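Local structure of Cyclo(L-tyrosyl-L-tyrosyl) synthase (Mycobacterium tuberculosis, 2X9Q) at residues 94-104 with 150-158; 196-207 with 255-263. The protein probably catalyses the ATP-independent formation of cyclo(L-Tyr-L-Tyr) from two molecules of L-tyrosyl-tRNA, as part of mycocyclosin biosynthesis. One frame throughout, in Å; residues are numbered along the deposited sequence.

Contacts 1 and 2 lie on opposite sides of the chain's centre, their own centres about 29 Å apart and their nearest atoms about 8 Å apart. Contact 1 (94-104 with 150-158) joins two helices of the Rossmann-like core; contact 2 (196-207 with 255-263) joins a later helix to the loop and short helix that follow strand 249-253. Each has an edge near the substrate site inferred by similarity. At contact 1 the ring of Phe94, which turns away from the helix pairing, is about 4 Å from the side chains of Asn91 and Tyr253. At contact 2 the side chain of Gln255 is about 4 Å from that of Tyr253, and the side chain of Leu259 about 4 Å from that of Ile230.

Contact 1 (94-104 with 150-158)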
loop_
_atom_site.group_PDB
_atom_site.type_symbol
_atom_site.label_atom_id
_atom_site.label_comp_id
_atom_site.label_asym_id
_atom_site.label_seq_id
_atom_site.Cartn_x
_atom_site.Cartn_y
_atom_site.Cartn_z
ATOM N N PHE A 94 5.171 -12.812 0.303
ATOM C CA PHE A 94 5.715 -12.416 -1.011
ATOM C C PHE A 94 6.833 -13.298 -1.484
ATOM O O PHE A 94 7.964 -12.847 -1.702
ATOM C CB PHE A 94 6.099 -10.899 -1.079
ATOM C CG PHE A 94 4.896 -9.988 -0.780
ATOM C CD1 PHE A 94 3.911 -9.796 -1.769
ATOM C CD2 PHE A 94 4.746 -9.360 0.483
ATOM C CE1 PHE A 94 2.776 -8.966 -1.515
ATOM C CE2 PHE A 94 3.592 -8.568 0.799
ATOM C CZ PHE A 94 2.628 -8.363 -0.256
ATOM N N SER A 95 6.489 -14.557 -1.706
ATOM C CA SER A 95 7.427 -15.525 -2.231
ATOM C C SER A 95 7.593 -15.201 -3.711
ATOM O O SER A 95 6.789 -14.415 -4.282
ATOM C CB SER A 95 6.821 -16.946 -2.046
ATOM O OG SER A 95 5.761 -17.094 -3.026
ATOM N N ARG A 96 8.611 -15.802 -4.345
ATOM C CA ARG A 96 8.766 -15.679 -5.784
ATOM C C ARG A 96 7.515 -16.123 -6.553
ATOM O O ARG A 96 7.118 -15.484 -7.533
ATOM C CB ARG A 96 10.019 -16.497 -6.282
ATOM C CG ARG A 96 11.365 -15.739 -6.044
ATOM C CD ARG A 96 11.581 -14.628 -7.068
ATOM N NE ARG A 96 11.444 -15.254 -8.382
ATOM C CZ ARG A 96 12.418 -15.951 -8.977
ATOM N NH1 ARG A 96 12.169 -16.583 -10.130
ATOM N NH2 ARG A 96 13.648 -16.022 -8.421
ATOM N N GLN A 97 6.951 -17.245 -6.187
ATOM C CA GLN A 97 5.752 -17.718 -6.934
ATOM C C GLN A 97 4.558 -16.719 -6.734
ATOM O O GLN A 97 3.836 -16.442 -7.696
ATOM C CB GLN A 97 5.324 -19.127 -6.429
ATOM C CG GLN A 97 4.111 -19.778 -7.238
ATOM C CD GLN A 97 4.418 -19.801 -8.752
ATOM O OE1 GLN A 97 3.756 -19.122 -9.582
ATOM N NE2 GLN A 97 5.497 -20.513 -9.117
ATOM N N ARG A 98 4.345 -16.236 -5.493
ATOM C CA ARG A 98 3.211 -15.333 -5.238
ATOM C C ARG A 98 3.404 -14.055 -6.047
ATOM O O ARG A 98 2.443 -13.540 -6.579
ATOM C CB ARG A 98 3.077 -14.953 -3.766
ATOM C CG ARG A 98 1.793 -14.047 -3.442
ATOM C CD ARG A 98 0.687 -15.001 -3.266
ATOM N NE ARG A 98 0.990 -15.590 -1.966
ATOM C CZ ARG A 98 0.584 -16.781 -1.562
ATOM N NH1 ARG A 98 -0.192 -17.543 -2.353
ATOM N NH2 ARG A 98 0.949 -17.178 -0.342
ATOM N N LEU A 99 4.642 -13.536 -6.132
ATOM C CA LEU A 99 4.899 -12.305 -6.905
ATOM C C LEU A 99 4.635 -12.549 -8.386
ATOM O O LEU A 99 4.103 -11.683 -9.099
ATOM C CB LEU A 99 6.323 -11.801 -6.691
ATOM C CG LEU A 99 6.563 -11.197 -5.271
ATOM C CD1 LEU A 99 8.100 -11.074 -5.067
ATOM C CD2 LEU A 99 5.853 -9.789 -5.195
ATOM N N ARG A 100 5.088 -13.703 -8.887
ATOM C CA ARG A 100 4.763 -14.025 -10.287
ATOM C C ARG A 100 3.249 -14.116 -10.509
ATOM O O ARG A 100 2.765 -13.670 -11.499
ATOM C CB ARG A 100 5.388 -15.357 -10.685
ATOM C CG ARG A 100 5.388 -15.604 -12.187
ATOM C CD ARG A 100 6.176 -16.925 -12.475
ATOM N NE ARG A 100 5.715 -17.405 -13.769
ATOM C CZ ARG A 100 6.210 -16.973 -14.919
ATOM N NH1 ARG A 100 7.221 -16.078 -14.943
ATOM N NH2 ARG A 100 5.703 -17.437 -16.041
ATOM N N ASP A 101 2.542 -14.765 -9.619
ATOM C CA ASP A 101 1.107 -14.937 -9.792
ATOM C C ASP A 101 0.429 -13.542 -9.789
ATOM O O ASP A 101 -0.421 -13.211 -10.670
ATOM C CB ASP A 101 0.598 -15.839 -8.669
ATOM C CG ASP A 101 0.980 -17.315 -8.881
ATOM O OD1 ASP A 101 1.473 -17.621 -9.990
ATOM O OD2 ASP A 101 0.777 -18.119 -7.945
ATOM N N LEU A 102 0.901 -12.675 -8.894
ATOM C CA LEU A 102 0.382 -11.304 -8.817
ATOM C C LEU A 102 0.629 -10.512 -10.080
ATOM O O LEU A 102 -0.218 -9.700 -10.540
ATOM C CB LEU A 102 0.990 -10.539 -7.584
ATOM C CG LEU A 102 0.318 -10.881 -6.245
ATOM C CD1 LEU A 102 1.191 -10.408 -4.980
ATOM C CD2 LEU A 102 -1.088 -10.239 -6.146
ATOM N N GLY A 103 1.853 -10.621 -10.587
ATOM C CA GLY A 103 2.233 -9.939 -11.816
ATOM C C GLY A 103 1.375 -10.455 -13.013
ATOM O O GLY A 103 0.939 -9.648 -13.844
ATOM N N LEU A 104 1.125 -11.749 -13.089
ATOM C CA LEU A 104 0.242 -12.278 -14.179
ATOM C C LEU A 104 -1.220 -11.776 -14.001
ATOM O O LEU A 104 -1.863 -11.392 -14.957
ATOM C CB LEU A 104 0.245 -13.808 -14.128
ATOM C CG LEU A 104 1.584 -14.414 -14.643
ATOM C CD1 LEU A 104 1.749 -15.896 -14.239
ATOM C CD2 LEU A 104 1.779 -14.135 -16.168
ATOM N N LYS A 150 13.623 -10.163 -5.622
ATOM C CA LYS A 150 12.508 -11.056 -6.028
ATOM C C LYS A 150 11.552 -10.312 -6.979
ATOM O O LYS A 150 11.139 -10.878 -7.994
ATOM C CB LYS A 150 11.714 -11.599 -4.873
ATOM C CG LYS A 150 12.584 -12.508 -3.983
ATOM C CD LYS A 150 11.766 -12.827 -2.723
ATOM C CE LYS A 150 12.466 -13.868 -1.882
ATOM N NZ LYS A 150 11.445 -14.480 -0.903
ATOM N N ILE A 151 11.255 -9.037 -6.678
ATOM C CA ILE A 151 10.372 -8.306 -7.560
ATOM C C ILE A 151 11.056 -8.065 -8.873
ATOM O O ILE A 151 10.410 -8.249 -9.902
ATOM C CB ILE A 151 9.819 -7.017 -6.959
ATOM C CG1 ILE A 151 9.061 -7.327 -5.636
ATOM C CG2 ILE A 151 8.912 -6.313 -7.959
ATOM C CD1 ILE A 151 8.990 -5.973 -4.718
ATOM N N THR A 152 12.330 -7.607 -8.853
ATOM C CA THR A 152 13.032 -7.320 -10.090
ATOM C C THR A 152 13.097 -8.554 -10.991
ATOM O O THR A 152 12.827 -8.432 -12.174
ATOM C CB THR A 152 14.400 -6.676 -9.822
ATOM O OG1 THR A 152 14.152 -5.549 -8.969
ATOM C CG2 THR A 152 15.209 -6.194 -11.185
ATOM N N THR A 153 13.363 -9.747 -10.441
ATOM C CA THR A 153 13.416 -10.963 -11.263
ATOM C C THR A 153 12.030 -11.206 -11.855
ATOM O O THR A 153 11.888 -11.498 -13.044
ATOM C CB THR A 153 13.854 -12.158 -10.384
ATOM O OG1 THR A 153 15.156 -11.863 -9.853
ATOM C CG2 THR A 153 13.858 -13.586 -11.196
ATOM N N THR A 154 11.001 -11.117 -11.008
ATOM C CA THR A 154 9.618 -11.238 -11.485
ATOM C C THR A 154 9.313 -10.377 -12.729
ATOM O O THR A 154 8.771 -10.858 -13.737
ATOM C CB THR A 154 8.622 -10.944 -10.346
ATOM O OG1 THR A 154 8.876 -11.842 -9.250
ATOM C CG2 THR A 154 7.192 -11.175 -10.892
ATOM N N VAL A 155 9.683 -9.124 -12.662
ATOM C CA VAL A 155 9.306 -8.137 -13.685
ATOM C C VAL A 155 10.111 -8.397 -14.965
ATOM O O VAL A 155 9.598 -8.232 -16.078
ATOM C CB VAL A 155 9.455 -6.693 -13.161
ATOM C CG1 VAL A 155 9.401 -5.659 -14.247
ATOM C CG2 VAL A 155 8.369 -6.368 -12.029
ATOM N N ASN A 156 11.370 -8.833 -14.790
ATOM C CA ASN A 156 12.272 -9.097 -15.935
ATOM C C ASN A 156 11.712 -10.313 -16.683
ATOM O O ASN A 156 11.654 -10.326 -17.899
ATOM C CB ASN A 156 13.715 -9.395 -15.433
ATOM C CG ASN A 156 14.448 -8.142 -14.978
ATOM O OD1 ASN A 156 14.002 -7.026 -15.201
ATOM N ND2 ASN A 156 15.568 -8.329 -14.284
ATOM N N GLU A 157 11.260 -11.284 -15.912
ATOM C CA GLU A 157 10.645 -12.483 -16.431
ATOM C C GLU A 157 9.324 -12.254 -17.151
ATOM O O GLU A 157 9.075 -12.817 -18.246
ATOM C CB GLU A 157 10.329 -13.350 -15.253
ATOM C CG GLU A 157 10.259 -14.782 -15.518
ATOM C CD GLU A 157 10.840 -15.508 -14.349
ATOM O OE1 GLU A 157 10.023 -16.055 -13.586
ATOM O OE2 GLU A 157 12.103 -15.488 -14.171
ATOM N N LEU A 158 8.448 -11.447 -16.548
ATOM C CA LEU A 158 7.100 -11.215 -17.145
ATOM C C LEU A 158 7.034 -10.157 -18.180
ATOM O O LEU A 158 6.149 -10.204 -19.026
ATOM C CB LEU A 158 6.036 -10.901 -16.049
ATOM C CG LEU A 158 5.809 -12.041 -15.079
ATOM C CD1 LEU A 158 4.794 -11.613 -13.949
ATOM C CD2 LEU A 158 5.304 -13.279 -15.831
HETATM O O HOH W 1 8.908 -14.480 -9.340
#
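Phe94 O comes to 3.9 Å from Lys150 NZ, while the Phe94 ring leads away. Ser95, at the N-cap, accepts from Arg98 N through OG and so caps the helix start. Arg96 then lays its side chain across 150-158, with CD 3.7 Å from Lys150 CB and the methyl CG2 of Thr153 over the centre of its guanidinium, 3.5 Å from Arg96 CZ. Bends at chi2 (-77°) and chi3 (-54°) lodge it as a knob among Lys150, Thr153, Thr154 and Glu157. A water in the guanidinium plane accepts from Arg96 NE and donates to both Arg96 O and Thr154 OG1. Thr154 OG1 in turn donates to Lys150 O, so this hydroxyl is held by two bonds, one accepted and one donated. Segments 96-104 and 150-158 run at 44°, their axes 9.5 Å apart at closest approach, and pack on one side of the parallel strands of a Rossmann-like (HUP-clan) fold: Leu99 and Ile151 both reach Val87 and Phe115 of that sheet. Between the helices, Leu99 CD1 lies 3.9 Å from Ile151 CG1, while Thr154 CG2 rests against Leu99 O and Arg100 CA. Arg100 forms a salt bridge from NH1 to Glu157 OE1 (3.1 Å), with Leu158 CD2 over one face of its guanidinium. At Gly103 the bare backbone admits Leu158 CD1, 3.7 Å from Gly103 C. Leu104 CD2 then meets Leu158 CD2 at 3.6 Å.

Contact 2 (196-207 with 255-263); sequences MRAVCQDLVRRF and QSLPLAEML. Unlike the reference sequence in segment 196-207: Met196 (reference Leu).
A type I beta turn from Leu257 to Ala260, leading into the short helix 260-263, presents Pro258 and Leu259 to one side of helix 194-210 in this cyclodipeptide synthase fold. The nearest CA atoms are those of Leu203 and Pro258, 5.8 Å apart. Here Pro258 O points into the Leu203 side chain, with CB, CD1 and CD2 of Leu203 each 3.6 Å from it, and CD1 also meets Leu259 CD2. Farther along the helix, the Phe207 ring receives Pro258 CG over one face in a CH-pi contact, 4.0 Å from the ring centroid and 26° off the normal. The approach is displaced toward the rim, where Phe207 CG is the nearest ring atom. Gln255 OE1 comes instead to the edge of this ring near its plane, 4.0 Å from Phe207 CE1. At the other end, selenomethionine Met262 keeps its chain extended through chi2 (179°) and turns at chi3 (-69°), placing CE 3.5 Å from Val199 CG1 and 3.8 Å from Cys200 SG. Its selenium and methyl also lie against CG of Met196, another selenomethionine, as the two side chains cross at about a right angle. Met196 and Cys200 continue onto Leu190 of helix 177-192, while Phe207 reaches Cys226 of helix 220-244; Leu257 N forms a hydrogen bond with His278 NE2 of strand 276-283, on which Ser256 and Ala260 also rest.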
loop_
_atom_site.group_PDB
_atom_site.type_symbol
_atom_site.label_atom_id
_atom_site.label_comp_id
_atom_site.label_asym_id
_atom_site.label_seq_id
_atom_site.Cartn_x
_atom_site.Cartn_y
_atom_site.Cartn_z
HETATM N N MSE A 196 -9.024 14.021 14.210
HETATM C CA MSE A 196 -8.547 13.211 13.088
HETATM C C MSE A 196 -7.341 12.399 13.473
HETATM O O MSE A 196 -7.268 11.179 13.219
HETATM C CB MSE A 196 -8.240 14.114 11.863
HETATM C CG MSE A 196 -8.186 13.303 10.576
HETATM SE SE MSE A 196 -6.742 13.970 9.479
HETATM C CE MSE A 196 -5.702 13.298 10.908
ATOM N N ARG A 197 -6.379 13.045 14.125
ATOM C CA ARG A 197 -5.261 12.292 14.654
ATOM C C ARG A 197 -5.652 11.134 15.587
ATOM O O ARG A 197 -5.023 10.034 15.576
ATOM C CB ARG A 197 -4.298 13.260 15.394
ATOM C CG ARG A 197 -2.999 12.575 15.882
ATOM C CD ARG A 197 -1.938 13.648 16.383
ATOM N NE ARG A 197 -2.446 14.297 17.613
ATOM C CZ ARG A 197 -2.829 15.576 17.807
ATOM N NH1 ARG A 197 -2.821 16.572 16.846
ATOM N NH2 ARG A 197 -3.263 15.834 19.025
ATOM N N ALA A 198 -6.610 11.395 16.482
ATOM C CA ALA A 198 -7.030 10.297 17.451
ATOM C C ALA A 198 -7.642 9.091 16.708
ATOM O O ALA A 198 -7.354 7.926 17.020
ATOM C CB ALA A 198 -8.077 10.904 18.467
ATOM N N VAL A 199 -8.496 9.380 15.720
ATOM C CA VAL A 199 -9.029 8.290 14.867
ATOM C C VAL A 199 -7.907 7.505 14.223
ATOM O O VAL A 199 -7.934 6.296 14.315
ATOM C CB VAL A 199 -10.094 8.804 13.853
ATOM C CG1 VAL A 199 -10.679 7.593 12.949
ATOM C CG2 VAL A 199 -11.251 9.444 14.706
ATOM N N CYS A 200 -6.925 8.207 13.601
ATOM C CA CYS A 200 -5.766 7.510 12.991
ATOM C C CYS A 200 -4.977 6.732 14.039
ATOM O O CYS A 200 -4.535 5.627 13.730
ATOM C CB CYS A 200 -4.856 8.512 12.237
ATOM S SG CYS A 200 -5.686 9.238 10.836
ATOM N N GLN A 201 -4.814 7.240 15.283
ATOM C CA GLN A 201 -4.068 6.431 16.300
ATOM C C GLN A 201 -4.836 5.193 16.676
ATOM O O GLN A 201 -4.217 4.150 16.910
ATOM C CB GLN A 201 -3.839 7.115 17.668
ATOM C CG GLN A 201 -3.027 8.300 17.672
ATOM C CD GLN A 201 -1.533 7.984 17.691
ATOM O OE1 GLN A 201 -1.039 6.937 18.233
ATOM N NE2 GLN A 201 -0.798 8.882 17.079
ATOM N N ASP A 202 -6.192 5.290 16.778
ATOM C CA ASP A 202 -6.950 4.119 17.105
ATOM C C ASP A 202 -6.710 3.079 15.994
ATOM O O ASP A 202 -6.558 1.884 16.270
ATOM C CB ASP A 202 -8.478 4.411 17.212
ATOM C CG ASP A 202 -9.205 3.304 17.974
ATOM O OD1 ASP A 202 -8.886 3.117 19.183
ATOM O OD2 ASP A 202 -10.060 2.604 17.391
ATOM N N LEU A 203 -6.792 3.522 14.732
ATOM C CA LEU A 203 -6.595 2.618 13.556
ATOM C C LEU A 203 -5.168 2.048 13.589
ATOM O O LEU A 203 -5.002 0.893 13.369
ATOM C CB LEU A 203 -6.898 3.401 12.233
ATOM C CG LEU A 203 -8.411 3.638 12.026
ATOM C CD1 LEU A 203 -8.740 4.547 10.850
ATOM C CD2 LEU A 203 -9.306 2.368 11.933
ATOM N N VAL A 204 -4.166 2.813 13.996
ATOM C CA VAL A 204 -2.854 2.225 14.149
ATOM C C VAL A 204 -2.831 1.148 15.221
ATOM O O VAL A 204 -2.258 0.108 14.975
ATOM C CB VAL A 204 -1.810 3.309 14.410
ATOM C CG1 VAL A 204 -0.519 2.787 15.109
ATOM C CG2 VAL A 204 -1.498 4.001 13.039
ATOM N N ARG A 205 -3.400 1.404 16.421
ATOM C CA ARG A 205 -3.377 0.432 17.508
ATOM C C ARG A 205 -4.141 -0.809 17.091
ATOM O O ARG A 205 -3.683 -1.915 17.413
ATOM C CB ARG A 205 -3.946 0.989 18.822
ATOM C CG ARG A 205 -3.091 2.111 19.391
ATOM C CD ARG A 205 -3.811 2.883 20.526
ATOM N NE ARG A 205 -2.905 3.932 21.016
ATOM C CZ ARG A 205 -3.244 5.108 21.502
ATOM N NH1 ARG A 205 -4.536 5.493 21.555
ATOM N NH2 ARG A 205 -2.265 5.943 21.908
ATOM N N ARG A 206 -5.277 -0.665 16.375
ATOM C CA ARG A 206 -5.993 -1.863 15.917
ATOM C C ARG A 206 -5.070 -2.714 14.997
ATOM O O ARG A 206 -4.948 -3.923 15.163
ATOM C CB ARG A 206 -7.260 -1.565 15.124
ATOM C CG ARG A 206 -8.526 -1.170 15.932
ATOM C CD ARG A 206 -8.756 -1.885 17.262
ATOM N NE ARG A 206 -8.808 -0.842 18.289
ATOM C CZ ARG A 206 -7.930 -0.683 19.290
ATOM N NH1 ARG A 206 -8.096 0.344 20.144
ATOM N NH2 ARG A 206 -6.910 -1.557 19.462
ATOM N N PHE A 207 -4.417 -2.053 14.040
ATOM C CA PHE A 207 -3.532 -2.745 13.137
ATOM C C PHE A 207 -2.349 -3.431 13.874
ATOM O O PHE A 207 -1.971 -4.548 13.504
ATOM C CB PHE A 207 -3.014 -1.792 12.078
ATOM C CG PHE A 207 -1.887 -2.338 11.285
ATOM C CD1 PHE A 207 -2.093 -3.419 10.411
ATOM C CD2 PHE A 207 -0.585 -1.789 11.413
ATOM C CE1 PHE A 207 -1.025 -3.972 9.675
ATOM C CE2 PHE A 207 0.511 -2.318 10.670
ATOM C CZ PHE A 207 0.277 -3.419 9.782
ATOM N N GLN A 255 -4.364 -7.512 2.810
ATOM C CA GLN A 255 -5.091 -7.135 4.050
ATOM C C GLN A 255 -5.663 -5.740 3.806
ATOM O O GLN A 255 -5.012 -4.952 3.142
ATOM C CB GLN A 255 -4.105 -6.951 5.222
ATOM C CG GLN A 255 -3.466 -8.209 5.730
ATOM C CD GLN A 255 -2.195 -7.916 6.551
ATOM O OE1 GLN A 255 -1.902 -6.765 6.926
ATOM N NE2 GLN A 255 -1.416 -8.962 6.801
ATOM N N SER A 256 -6.818 -5.358 4.380
ATOM C CA SER A 256 -7.256 -3.954 4.124
ATOM C C SER A 256 -6.307 -2.953 4.793
ATOM O O SER A 256 -5.736 -3.228 5.833
ATOM C CB SER A 256 -8.741 -3.657 4.435
ATOM O OG SER A 256 -8.964 -4.095 5.729
ATOM N N LEU A 257 -6.030 -1.868 4.088
ATOM C CA LEU A 257 -5.247 -0.785 4.614
ATOM C C LEU A 257 -5.821 -0.311 5.977
ATOM O O LEU A 257 -7.038 -0.160 6.096
ATOM C CB LEU A 257 -5.423 0.333 3.603
ATOM C CG LEU A 257 -4.780 1.652 3.960
ATOM C CD1 LEU A 257 -3.251 1.412 3.753
ATOM C CD2 LEU A 257 -5.438 2.811 3.082
ATOM N N PRO A 258 -4.949 -0.036 6.992
ATOM C CA PRO A 258 -5.456 0.410 8.298
ATOM C C PRO A 258 -6.266 1.733 8.237
ATOM O O PRO A 258 -7.250 1.866 8.992
ATOM C CB PRO A 258 -4.181 0.664 9.126
ATOM C CG PRO A 258 -3.138 -0.288 8.488
ATOM C CD PRO A 258 -3.471 -0.149 6.968
ATOM N N LEU A 259 -5.925 2.638 7.332
ATOM C CA LEU A 259 -6.674 3.887 7.221
ATOM C C LEU A 259 -7.851 3.825 6.216
ATOM O O LEU A 259 -8.546 4.846 6.008
ATOM C CB LEU A 259 -5.743 5.018 6.830
ATOM C CG LEU A 259 -4.680 5.317 7.920
ATOM C CD1 LEU A 259 -4.114 6.574 7.489
ATOM C CD2 LEU A 259 -5.271 5.547 9.397
ATOM N N ALA A 260 -8.057 2.670 5.578
ATOM C CA ALA A 260 -9.160 2.555 4.587
ATOM C C ALA A 260 -10.500 3.077 5.031
ATOM O O ALA A 260 -11.186 3.744 4.273
ATOM C CB ALA A 260 -9.313 1.113 4.064
ATOM N N GLU A 261 -10.875 2.808 6.273
ATOM C CA GLU A 261 -12.135 3.204 6.806
ATOM C C GLU A 261 -12.317 4.698 6.777
ATOM O O GLU A 261 -13.454 5.200 6.728
ATOM C CB GLU A 261 -12.205 2.639 8.275
ATOM C CG GLU A 261 -13.389 3.095 9.034
ATOM C CD GLU A 261 -13.288 2.624 10.522
ATOM O OE1 GLU A 261 -13.415 1.430 10.742
ATOM O OE2 GLU A 261 -13.041 3.466 11.408
HETATM N N MSE A 262 -11.223 5.452 6.858
HETATM C CA MSE A 262 -11.306 6.910 6.724
HETATM C C MSE A 262 -11.180 7.372 5.243
HETATM O O MSE A 262 -12.007 8.174 4.738
HETATM C CB MSE A 262 -10.154 7.582 7.503
HETATM C CG MSE A 262 -10.180 9.071 7.376
HETATM SE SE MSE A 262 -8.746 9.888 8.403
HETATM C CE MSE A 262 -9.467 9.464 10.216
ATOM N N LEU A 263 -10.115 6.902 4.552
ATOM C CA LEU A 263 -9.756 7.457 3.226
ATOM C C LEU A 263 -10.827 7.176 2.165
ATOM O O LEU A 263 -11.010 7.989 1.229
ATOM C CB LEU A 263 -8.464 6.826 2.732
ATOM C CG LEU A 263 -7.220 6.944 3.629
ATOM C CD1 LEU A 263 -5.967 6.671 2.766
ATOM C CD2 LEU A 263 -7.193 8.297 4.287
#